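Local coordinates for Myo-inositol 2-dehydrogenase (Thermotoga maritima, PDB 3EZY), which catalyses the NAD(+)-dependent oxidation of myo-inositol to scyllo-inosose, and so probably serves in a myo-inositol degradation pathway, at residues 237-242 / 278-283; 255-260 / 270-275. All coordinates share one frame; numbering follows the deposited sequence. Where two conformers were deposited one is given.

From the N terminus the chain first builds the parallel Rossmann sheet that begins with strand 3-8, then the mixed sheet to which strand 238-245 belongs. After strand 248-252 it enters the loop 255-260, makes the two-stranded hairpin 260-264/267-270 and returns as 270-275; contact 2 closes this short excursion where 270-275 comes back beside 255-260. Helix 277-298 follows, and its first turns come back to the start of strand 238-245, closing the larger loop of contact 1, inside which contact 2 is nested. The two touch directly: R272 NH1 forms a salt bridge with E279 OE2 at 2.8 Å, and Y237 N probably hydrogen-bonds to L274 O.

Contact 1: residues 237-242 / 278-283; sequences YDQRIE and LERYRD
Helix 277-298 meets the start of strand 238-245 through side chains alone, the backbones staying apart, with Y237 and R280 the nearest pair at 7.9 Å between CA atoms. Y237 presents one ring face to the aliphatic part of R280: R280 CG stands over it in a CH-pi contact, 4.0 Å from the ring centroid, while R280 CB reaches Y237 CE2 at 3.7 Å. The R280 chain, with CG anti to the backbone N (chi1 171°), bends at chi2 and carries the guanidinium past the ring to Q239. Here the first residues of strand 238-245, in the mixed sheet of the C-terminal domain of this Gfo/Idh/MocA enzyme and beside strand 248-252, the outermost of the sheet within this chain, receive a helix from later in the chain. Q239 divides its amide between two helix residues. NE2 donates a nearly straight bond to Y281 OH (2.9 Å, 161°), with the hydroxyl close to the amide plane; OE1 takes a weak, strongly bent bond from R280 NH2. The stronger polar partner of R280 is D127, which forms a salt bridge with NH1. Y281 CE1 also packs on Y237 CE1 at 3.8 Å, the two rings inclined at 75°. An alanine in place of Y237 removes the ring, which would probably open a gap beside R280 CB and CG and leave Y281 CE1 without the surface it rests on. The Y281 ring in turn has R280 CG over its centre, 3.7 Å above the plane.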
ATOM      1  N   TYR A 237     -10.295   6.681 -14.293  1.00 19.07           N
ATOM      2  CA  TYR A 237      -9.005   6.965 -14.930  1.00 19.38           C
ATOM      3  C   TYR A 237      -7.925   6.034 -14.426  1.00 19.54           C
ATOM      4  O   TYR A 237      -7.875   5.714 -13.236  1.00 19.70           O
ATOM      5  CB  TYR A 237      -8.576   8.380 -14.651  1.00 20.05           C
ATOM      6  CG  TYR A 237      -9.448   9.384 -15.351  1.00 19.89           C
ATOM      7  CD1 TYR A 237      -9.200   9.734 -16.684  1.00 23.25           C
ATOM      8  CD2 TYR A 237     -10.524   9.962 -14.706  1.00 17.93           C
ATOM      9  CE1 TYR A 237     -10.043  10.676 -17.354  1.00 23.69           C
ATOM     10  CE2 TYR A 237     -11.342  10.940 -15.368  1.00 19.80           C
ATOM     11  CZ  TYR A 237     -11.095  11.253 -16.690  1.00 21.64           C
ATOM     12  OH  TYR A 237     -11.890  12.180 -17.359  1.00 25.00           O
ATOM     13  N   ASP A 238      -7.054   5.603 -15.333  1.00 19.93           N
ATOM     14  CA  ASP A 238      -5.853   4.889 -14.965  1.00 19.66           C
ATOM     15  C   ASP A 238      -4.746   5.524 -15.749  1.00 20.48           C
ATOM     16  O   ASP A 238      -4.596   5.234 -16.942  1.00 20.91           O
ATOM     17  CB  ASP A 238      -5.945   3.414 -15.355  1.00 18.95           C
ATOM     18  CG  ASP A 238      -4.873   2.573 -14.682  1.00 20.34           C
ATOM     19  OD1 ASP A 238      -3.839   3.129 -14.253  1.00 18.43           O
ATOM     20  OD2 ASP A 238      -5.052   1.344 -14.594  1.00 20.96           O
ATOM     21  N   GLN A 239      -3.957   6.363 -15.086  1.00 19.54           N
ATOM     22  CA  GLN A 239      -2.874   7.020 -15.729  1.00 19.58           C
ATOM     23  C   GLN A 239      -1.618   6.882 -14.862  1.00 19.89           C
ATOM     24  O   GLN A 239      -1.446   7.609 -13.877  1.00 21.20           O
ATOM     25  CB  GLN A 239      -3.231   8.490 -15.924  1.00 19.26           C
ATOM     26  CG  GLN A 239      -4.392   8.648 -16.895  1.00 22.41           C
ATOM     27  CD  GLN A 239      -4.902  10.057 -16.986  1.00 26.91           C
ATOM     28  OE1 GLN A 239      -4.626  10.880 -16.134  1.00 31.19           O
ATOM     29  NE2 GLN A 239      -5.613  10.350 -18.043  1.00 27.70           N
ATOM     30  N   ARG A 240      -0.792   5.886 -15.175  1.00 18.32           N
ATOM     31  CA  ARG A 240       0.385   5.644 -14.378  1.00 18.04           C
ATOM     32  C   ARG A 240       1.613   5.902 -15.183  1.00 18.76           C
ATOM     33  O   ARG A 240       1.613   5.727 -16.382  1.00 18.92           O
ATOM     34  CB  ARG A 240       0.413   4.198 -13.862  1.00 17.81           C
ATOM     35  CG  ARG A 240      -0.580   3.954 -12.702  1.00 19.16           C
ATOM     36  CD  ARG A 240      -0.654   2.492 -12.392  1.00 18.26           C
ATOM     37  NE  ARG A 240      -1.546   1.833 -13.337  1.00 18.93           N
ATOM     38  CZ  ARG A 240      -1.351   0.628 -13.868  1.00 20.26           C
ATOM     39  NH1 ARG A 240      -0.251  -0.033 -13.611  1.00 18.94           N
ATOM     40  NH2 ARG A 240      -2.246   0.089 -14.702  1.00 20.27           N
ATOM     41  N   ILE A 241       2.694   6.292 -14.513  1.00 19.79           N
ATOM     42  CA  ILE A 241       3.978   6.417 -15.204  1.00 19.62           C
ATOM     43  C   ILE A 241       5.040   5.706 -14.376  1.00 20.09           C
ATOM     44  O   ILE A 241       5.083   5.854 -13.154  1.00 18.00           O
ATOM     45  CB  ILE A 241       4.408   7.906 -15.361  1.00 20.69           C
ATOM     46  CG1 ILE A 241       3.382   8.651 -16.231  1.00 20.45           C
ATOM     47  CG2 ILE A 241       5.852   7.947 -15.940  1.00 20.92           C
ATOM     48  CD1 ILE A 241       3.548  10.247 -16.293  1.00 22.82           C
ATOM     49  N   GLU A 242       5.876   4.907 -15.031  1.00 19.68           N
ATOM     50  CA  GLU A 242       7.033   4.359 -14.358  1.00 19.70           C
ATOM     51  C   GLU A 242       8.290   4.594 -15.202  1.00 18.96           C
ATOM     52  O   GLU A 242       8.272   4.481 -16.445  1.00 19.00           O
ATOM     53  CB  GLU A 242       6.819   2.848 -14.086  1.00 20.52           C
ATOM     54  CG  GLU A 242       8.053   2.168 -13.622  1.00 23.94           C
ATOM     55  CD  GLU A 242       7.923   0.656 -13.710  1.00 26.82           C
ATOM     56  OE1 GLU A 242       6.766   0.162 -13.655  1.00 25.03           O
ATOM     57  OE2 GLU A 242       8.976   0.008 -13.843  1.00 25.46           O
ATOM     58  N   LEU A 278     -13.585  16.717 -13.983  1.00 25.59           N
ATOM     59  CA  LEU A 278     -13.208  17.858 -13.197  1.00 25.87           C
ATOM     60  C   LEU A 278     -12.391  17.422 -11.966  1.00 26.18           C
ATOM     61  O   LEU A 278     -11.380  18.032 -11.667  1.00 25.43           O
ATOM     62  CB  LEU A 278     -14.457  18.668 -12.801  1.00 26.67           C
ATOM     63  CG  LEU A 278     -14.168  19.946 -12.000  1.00 28.66           C
ATOM     64  CD1 LEU A 278     -13.432  20.989 -12.881  1.00 31.57           C
ATOM     65  CD2 LEU A 278     -15.470  20.544 -11.444  1.00 31.34           C
ATOM     66  N   GLU A 279     -12.822  16.381 -11.244  1.00 25.46           N
ATOM     67  CA  GLU A 279     -12.078  16.002 -10.041  1.00 25.71           C
ATOM     68  C   GLU A 279     -10.700  15.499 -10.440  1.00 24.58           C
ATOM     69  O   GLU A 279      -9.735  15.708  -9.735  1.00 24.59           O
ATOM     70  CB  GLU A 279     -12.814  14.927  -9.229  1.00 26.06           C
ATOM     71  CG  GLU A 279     -12.886  13.584  -9.929  1.00 25.88           C
ATOM     72  CD  GLU A 279     -13.624  12.505  -9.095  1.00 27.10           C
ATOM     73  OE1 GLU A 279     -13.923  12.755  -7.914  1.00 27.91           O
ATOM     74  OE2 GLU A 279     -13.942  11.424  -9.616  1.00 23.87           O
ATOM     75  N   ARG A 280     -10.605  14.852 -11.592  1.00 23.62           N
ATOM     76  CA  ARG A 280      -9.296  14.377 -12.087  1.00 23.81           C
ATOM     77  C   ARG A 280      -8.347  15.519 -12.505  1.00 23.36           C
ATOM     78  O   ARG A 280      -7.147  15.520 -12.156  1.00 23.42           O
ATOM     79  CB  ARG A 280      -9.466  13.374 -13.253  1.00 23.29           C
ATOM     80  CG  ARG A 280      -8.141  13.009 -13.973  1.00 25.46           C
ATOM     81  CD  ARG A 280      -7.264  12.171 -13.026  1.00 25.29           C
ATOM     82  NE  ARG A 280      -5.948  11.832 -13.566  1.00 33.16           N
ATOM     83  CZ  ARG A 280      -4.900  12.663 -13.622  1.00 38.21           C
ATOM     84  NH1 ARG A 280      -5.015  13.931 -13.219  1.00 37.48           N
ATOM     85  NH2 ARG A 280      -3.734  12.245 -14.126  1.00 36.99           N
ATOM     86  N   TYR A 281      -8.869  16.472 -13.273  1.00 22.29           N
ATOM     87  CA  TYR A 281      -7.987  17.355 -14.043  1.00 22.92           C
ATOM     88  C   TYR A 281      -7.902  18.798 -13.591  1.00 23.39           C
ATOM     89  O   TYR A 281      -7.054  19.574 -14.078  1.00 22.47           O
ATOM     90  CB  TYR A 281      -8.411  17.350 -15.524  1.00 22.27           C
ATOM     91  CG  TYR A 281      -8.049  16.087 -16.322  1.00 23.08           C
ATOM     92  CD1 TYR A 281      -9.027  15.375 -16.979  1.00 24.58           C
ATOM     93  CD2 TYR A 281      -6.718  15.645 -16.430  1.00 23.44           C
ATOM     94  CE1 TYR A 281      -8.720  14.263 -17.743  1.00 24.27           C
ATOM     95  CE2 TYR A 281      -6.384  14.536 -17.175  1.00 23.93           C
ATOM     96  CZ  TYR A 281      -7.397  13.854 -17.844  1.00 24.45           C
ATOM     97  OH  TYR A 281      -7.105  12.743 -18.580  1.00 24.08           O
ATOM     98  N   ARG A 282      -8.803  19.195 -12.708  1.00 24.07           N
ATOM     99  CA  ARG A 282      -8.928  20.617 -12.397  1.00 25.95           C
ATOM    100  C   ARG A 282      -7.638  21.267 -11.892  1.00 24.98           C
ATOM    101  O   ARG A 282      -7.293  22.395 -12.311  1.00 25.24           O
ATOM    102  CB  ARG A 282     -10.064  20.829 -11.381  1.00 26.91           C
ATOM    103  CG  ARG A 282      -9.975  22.123 -10.587  1.00 34.00           C
ATOM    104  CD  ARG A 282     -10.596  23.285 -11.308  1.00 42.99           C
ATOM    105  NE  ARG A 282     -12.065  23.280 -11.270  1.00 49.82           N
ATOM    106  CZ  ARG A 282     -12.844  24.112 -11.982  1.00 52.95           C
ATOM    107  NH1 ARG A 282     -12.305  25.023 -12.795  1.00 52.84           N
ATOM    108  NH2 ARG A 282     -14.170  24.036 -11.891  1.00 54.32           N
ATOM    109  N   ASP A 283      -6.921  20.588 -10.995  1.00 24.09           N
ATOM    110  CA  ASP A 283      -5.691  21.173 -10.461  0.70 24.40           C
ATOM    111  C   ASP A 283      -4.594  21.299 -11.513  1.00 23.14           C
ATOM    112  O   ASP A 283      -3.841  22.269 -11.490  1.00 22.86           O
ATOM    113  CB  ASP A 283      -5.126  20.393  -9.272  0.70 25.29           C
ATOM    114  CG  ASP A 283      -3.887  21.059  -8.693  0.70 29.29           C
ATOM    115  OD1 ASP A 283      -3.960  22.280  -8.360  0.70 34.73           O
ATOM    116  OD2 ASP A 283      -2.818  20.380  -8.592  0.70 34.51           O
TER

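Contact 2: residues 255-260 / 270-275; sequences VRETTV and GSRYLY
R256 and Y273 form a single beta bridge, their CA atoms 4.3 Å apart, where the two loops flanking the hairpin 260-264/267-270 run side by side. The bridge continues the pairing of the hairpin strands into the flanking loops, after a gap spanned by water. Two backbone hydrogen bonds hold it: L274 N donates to V255 O, and E257 N donates to R272 O at 2.9 Å, nearly in line with the C=O. Toward the hairpin, water takes over. One molecule accepts from S271 N and donates to both T258 O and V260 O, while another donates to S271 O and accepts a weak bond from R256 NE.

Among charged and aromatic groups, R256 lies alongside Y273, both side chains pointing the same way. R256 bends at chi2 (-64°), which brings R256 NE to 3.3 Å from Y273 CE1. R256 CZ stands 4.3 Å from the Y273 ring centroid, an off-centre cation-pi contact with the guanidinium and ring planes 42° apart. Both polar ends continue into the tetramer: R256 NH2 forms a salt bridge with D268 of the fourth subunit, whose other carboxylate oxygen hydrogen-bonds to Y273 OH. E257 has CB and CG over one face of the R272 guanidinium, and its OE2 makes only a long salt bridge to R272 NH2. The stronger partner of R272 is E279 on helix 277-298, through NH1.

Apolar and close contacts complete the seam. In one of its two deposited conformers S271 has OG 3.3 Å from E257 CB, and S271 CB packs on T258 CG2. Further along, V255 CG1 meets L274 CD1 at 3.6 Å.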
ATOM      1  N   VAL A 255      -4.732   8.612  -8.161  1.00 19.93           N
ATOM      2  CA  VAL A 255      -5.264   9.217  -6.953  1.00 20.38           C
ATOM      3  C   VAL A 255      -6.600   8.526  -6.610  1.00 21.55           C
ATOM      4  O   VAL A 255      -7.390   8.197  -7.512  1.00 21.47           O
ATOM      5  CB  VAL A 255      -5.425  10.729  -7.205  1.00 20.19           C
ATOM      6  CG1 VAL A 255      -6.198  11.403  -6.102  1.00 18.98           C
ATOM      7  CG2 VAL A 255      -4.023  11.409  -7.449  1.00 19.21           C
ATOM      8  N   ARG A 256      -6.845   8.280  -5.318  1.00 21.75           N
ATOM      9  CA  ARG A 256      -8.112   7.726  -4.901  1.00 22.99           C
ATOM     10  C   ARG A 256      -8.911   8.847  -4.232  1.00 22.15           C
ATOM     11  O   ARG A 256      -8.360   9.847  -3.759  1.00 20.12           O
ATOM     12  CB  ARG A 256      -7.979   6.579  -3.858  1.00 23.86           C
ATOM     13  CG  ARG A 256      -6.880   5.517  -4.033  1.00 28.43           C
ATOM     14  CD  ARG A 256      -7.074   4.723  -5.268  1.00 32.49           C
ATOM     15  NE  ARG A 256      -6.158   3.582  -5.395  1.00 34.41           N
ATOM     16  CZ  ARG A 256      -4.949   3.633  -5.947  1.00 34.57           C
ATOM     17  NH1 ARG A 256      -4.472   4.787  -6.377  1.00 37.06           N
ATOM     18  NH2 ARG A 256      -4.221   2.534  -6.076  1.00 30.74           N
ATOM     19  N   GLU A 257     -10.209   8.652  -4.147  1.00 21.57           N
ATOM     20  CA  GLU A 257     -11.076   9.676  -3.563  1.00 21.95           C
ATOM     21  C   GLU A 257     -10.695   9.940  -2.106  1.00 21.37           C
ATOM     22  O   GLU A 257     -10.776  11.053  -1.635  1.00 20.84           O
ATOM     23  CB  GLU A 257     -12.531   9.200  -3.607  1.00 23.00           C
ATOM     24  CG  GLU A 257     -13.522  10.260  -3.058  1.00 29.45           C
ATOM     25  CD  GLU A 257     -14.932   9.698  -2.756  1.00 39.08           C
ATOM     26  OE1 GLU A 257     -15.078   8.516  -2.307  1.00 41.56           O
ATOM     27  OE2 GLU A 257     -15.891  10.491  -2.921  1.00 44.87           O
ATOM     28  N   THR A 258     -10.271   8.905  -1.386  1.00 19.83           N
ATOM     29  CA  THR A 258     -10.151   9.070   0.036  1.00 21.44           C
ATOM     30  C   THR A 258      -8.980   8.181   0.556  1.00 20.53           C
ATOM     31  O   THR A 258      -8.506   7.332  -0.170  1.00 20.73           O
ATOM     32  CB  THR A 258     -11.497   8.628   0.551  1.00 22.05           C
ATOM     33  OG1 THR A 258     -12.325   9.741   0.990  1.00 26.28           O
ATOM     34  CG2 THR A 258     -11.418   7.500   1.413  1.00 14.49           C
ATOM     35  N   THR A 259      -8.524   8.397   1.797  1.00 20.85           N
ATOM     36  CA  THR A 259      -7.516   7.539   2.406  1.00 19.94           C
ATOM     37  C   THR A 259      -8.126   6.372   3.196  1.00 20.36           C
ATOM     38  O   THR A 259      -7.419   5.667   3.908  1.00 20.87           O
ATOM     39  CB  THR A 259      -6.537   8.289   3.329  1.00 19.87           C
ATOM     40  OG1 THR A 259      -7.223   8.744   4.506  1.00 19.57           O
ATOM     41  CG2 THR A 259      -5.843   9.432   2.593  1.00 16.38           C
ATOM     42  N   VAL A 260      -9.418   6.134   3.030  1.00 19.35           N
ATOM     43  CA  VAL A 260     -10.115   5.117   3.822  1.00 19.03           C
ATOM     44  C   VAL A 260      -9.976   3.727   3.248  1.00 19.67           C
ATOM     45  O   VAL A 260     -10.033   3.528   2.010  1.00 19.76           O
ATOM     46  CB  VAL A 260     -11.658   5.483   3.962  1.00 19.45           C
ATOM     47  CG1 VAL A 260     -12.410   4.473   4.832  1.00 17.49           C
ATOM     48  CG2 VAL A 260     -11.827   6.878   4.558  1.00 19.45           C
ATOM     49  N   GLY A 270      -9.933  -0.559  -0.775  1.00 21.81           N
ATOM     50  CA  GLY A 270      -9.603   0.874  -0.823  1.00 21.50           C
ATOM     51  C   GLY A 270     -10.706   1.703  -1.451  1.00 21.40           C
ATOM     52  O   GLY A 270     -11.670   1.151  -1.945  1.00 21.25           O
ATOM     53  N   SER A 271     -10.556   3.032  -1.441  1.00 21.43           N
ATOM     54  CA  SER A 271     -11.518   3.961  -2.036  0.50 21.80           C
ATOM     55  C   SER A 271     -11.534   3.888  -3.569  1.00 21.72           C
ATOM     56  O   SER A 271     -10.554   3.462  -4.180  1.00 21.72           O
ATOM     57  CB  SER A 271     -11.132   5.374  -1.604  0.50 21.83           C
ATOM     58  OG  SER A 271     -12.099   6.293  -2.019  0.50 22.50           O
ATOM     59  N   ARG A 272     -12.630   4.319  -4.194  1.00 21.90           N
ATOM     60  CA  ARG A 272     -12.692   4.387  -5.648  1.00 22.13           C
ATOM     61  C   ARG A 272     -11.593   5.320  -6.228  1.00 21.62           C
ATOM     62  O   ARG A 272     -11.163   6.284  -5.609  1.00 21.98           O
ATOM     63  CB  ARG A 272     -14.094   4.887  -6.087  1.00 22.40           C
ATOM     64  CG  ARG A 272     -14.360   6.366  -5.727  1.00 24.79           C
ATOM     65  CD  ARG A 272     -15.568   6.947  -6.518  1.00 30.54           C
ATOM     66  NE  ARG A 272     -15.794   8.386  -6.305  1.00 28.42           N
ATOM     67  CZ  ARG A 272     -15.289   9.376  -7.047  1.00 32.36           C
ATOM     68  NH1 ARG A 272     -14.477   9.141  -8.082  1.00 27.16           N
ATOM     69  NH2 ARG A 272     -15.599  10.636  -6.743  1.00 32.96           N
ATOM     70  N   TYR A 273     -11.174   5.039  -7.451  1.00 21.61           N
ATOM     71  CA  TYR A 273     -10.256   5.906  -8.200  1.00 21.27           C
ATOM     72  C   TYR A 273     -11.019   7.135  -8.625  1.00 22.05           C
ATOM     73  O   TYR A 273     -12.258   7.099  -8.733  1.00 21.40           O
ATOM     74  CB  TYR A 273      -9.778   5.181  -9.482  1.00 20.83           C
ATOM     75  CG  TYR A 273      -8.788   4.054  -9.254  1.00 20.81           C
ATOM     76  CD1 TYR A 273      -8.811   3.287  -8.088  1.00 22.41           C
ATOM     77  CD2 TYR A 273      -7.826   3.753 -10.220  1.00 20.02           C
ATOM     78  CE1 TYR A 273      -7.883   2.280  -7.889  1.00 23.53           C
ATOM     79  CE2 TYR A 273      -6.912   2.765 -10.041  1.00 19.76           C
ATOM     80  CZ  TYR A 273      -6.918   2.025  -8.887  1.00 23.90           C
ATOM     81  OH  TYR A 273      -5.980   1.021  -8.741  1.00 22.01           O
ATOM     82  N   LEU A 274     -10.293   8.219  -8.895  1.00 21.99           N
ATOM     83  CA  LEU A 274     -10.914   9.385  -9.520  1.00 22.63           C
ATOM     84  C   LEU A 274     -11.530   8.999 -10.864  1.00 22.69           C
ATOM     85  O   LEU A 274     -10.993   8.175 -11.625  1.00 21.47           O
ATOM     86  CB  LEU A 274      -9.927  10.503  -9.737  1.00 22.28           C
ATOM     87  CG  LEU A 274      -9.321  10.996  -8.469  1.00 21.18           C
ATOM     88  CD1 LEU A 274      -8.390  12.184  -8.810  1.00 24.03           C
ATOM     89  CD2 LEU A 274     -10.384  11.338  -7.438  1.00 24.76           C
ATOM     90  N   TYR A 275     -12.696   9.554 -11.107  1.00 23.35           N
ATOM     91  CA  TYR A 275     -13.543   9.019 -12.127  1.00 25.55           C
ATOM     92  C   TYR A 275     -14.120  10.133 -13.013  1.00 25.75           C
ATOM     93  O   TYR A 275     -14.250   9.971 -14.221  1.00 26.45           O
ATOM     94  CB  TYR A 275     -14.630   8.173 -11.466  1.00 25.84           C
ATOM     95  CG  TYR A 275     -15.487   7.451 -12.434  1.00 29.11           C
ATOM     96  CD1 TYR A 275     -15.300   6.099 -12.672  1.00 31.36           C
ATOM     97  CD2 TYR A 275     -16.490   8.127 -13.146  1.00 33.96           C
ATOM     98  CE1 TYR A 275     -16.073   5.417 -13.600  1.00 34.15           C
ATOM     99  CE2 TYR A 275     -17.280   7.448 -14.081  1.00 37.01           C
ATOM    100  CZ  TYR A 275     -17.062   6.087 -14.289  1.00 37.08           C
ATOM    101  OH  TYR A 275     -17.837   5.382 -15.192  1.00 40.75           O
TER
HETATM  102  O   HOH W   1      -8.546   1.913  -4.152  1.00 29.32           O
HETATM  103  O   HOH W   2      -8.466   4.286   0.017  1.00 27.37           O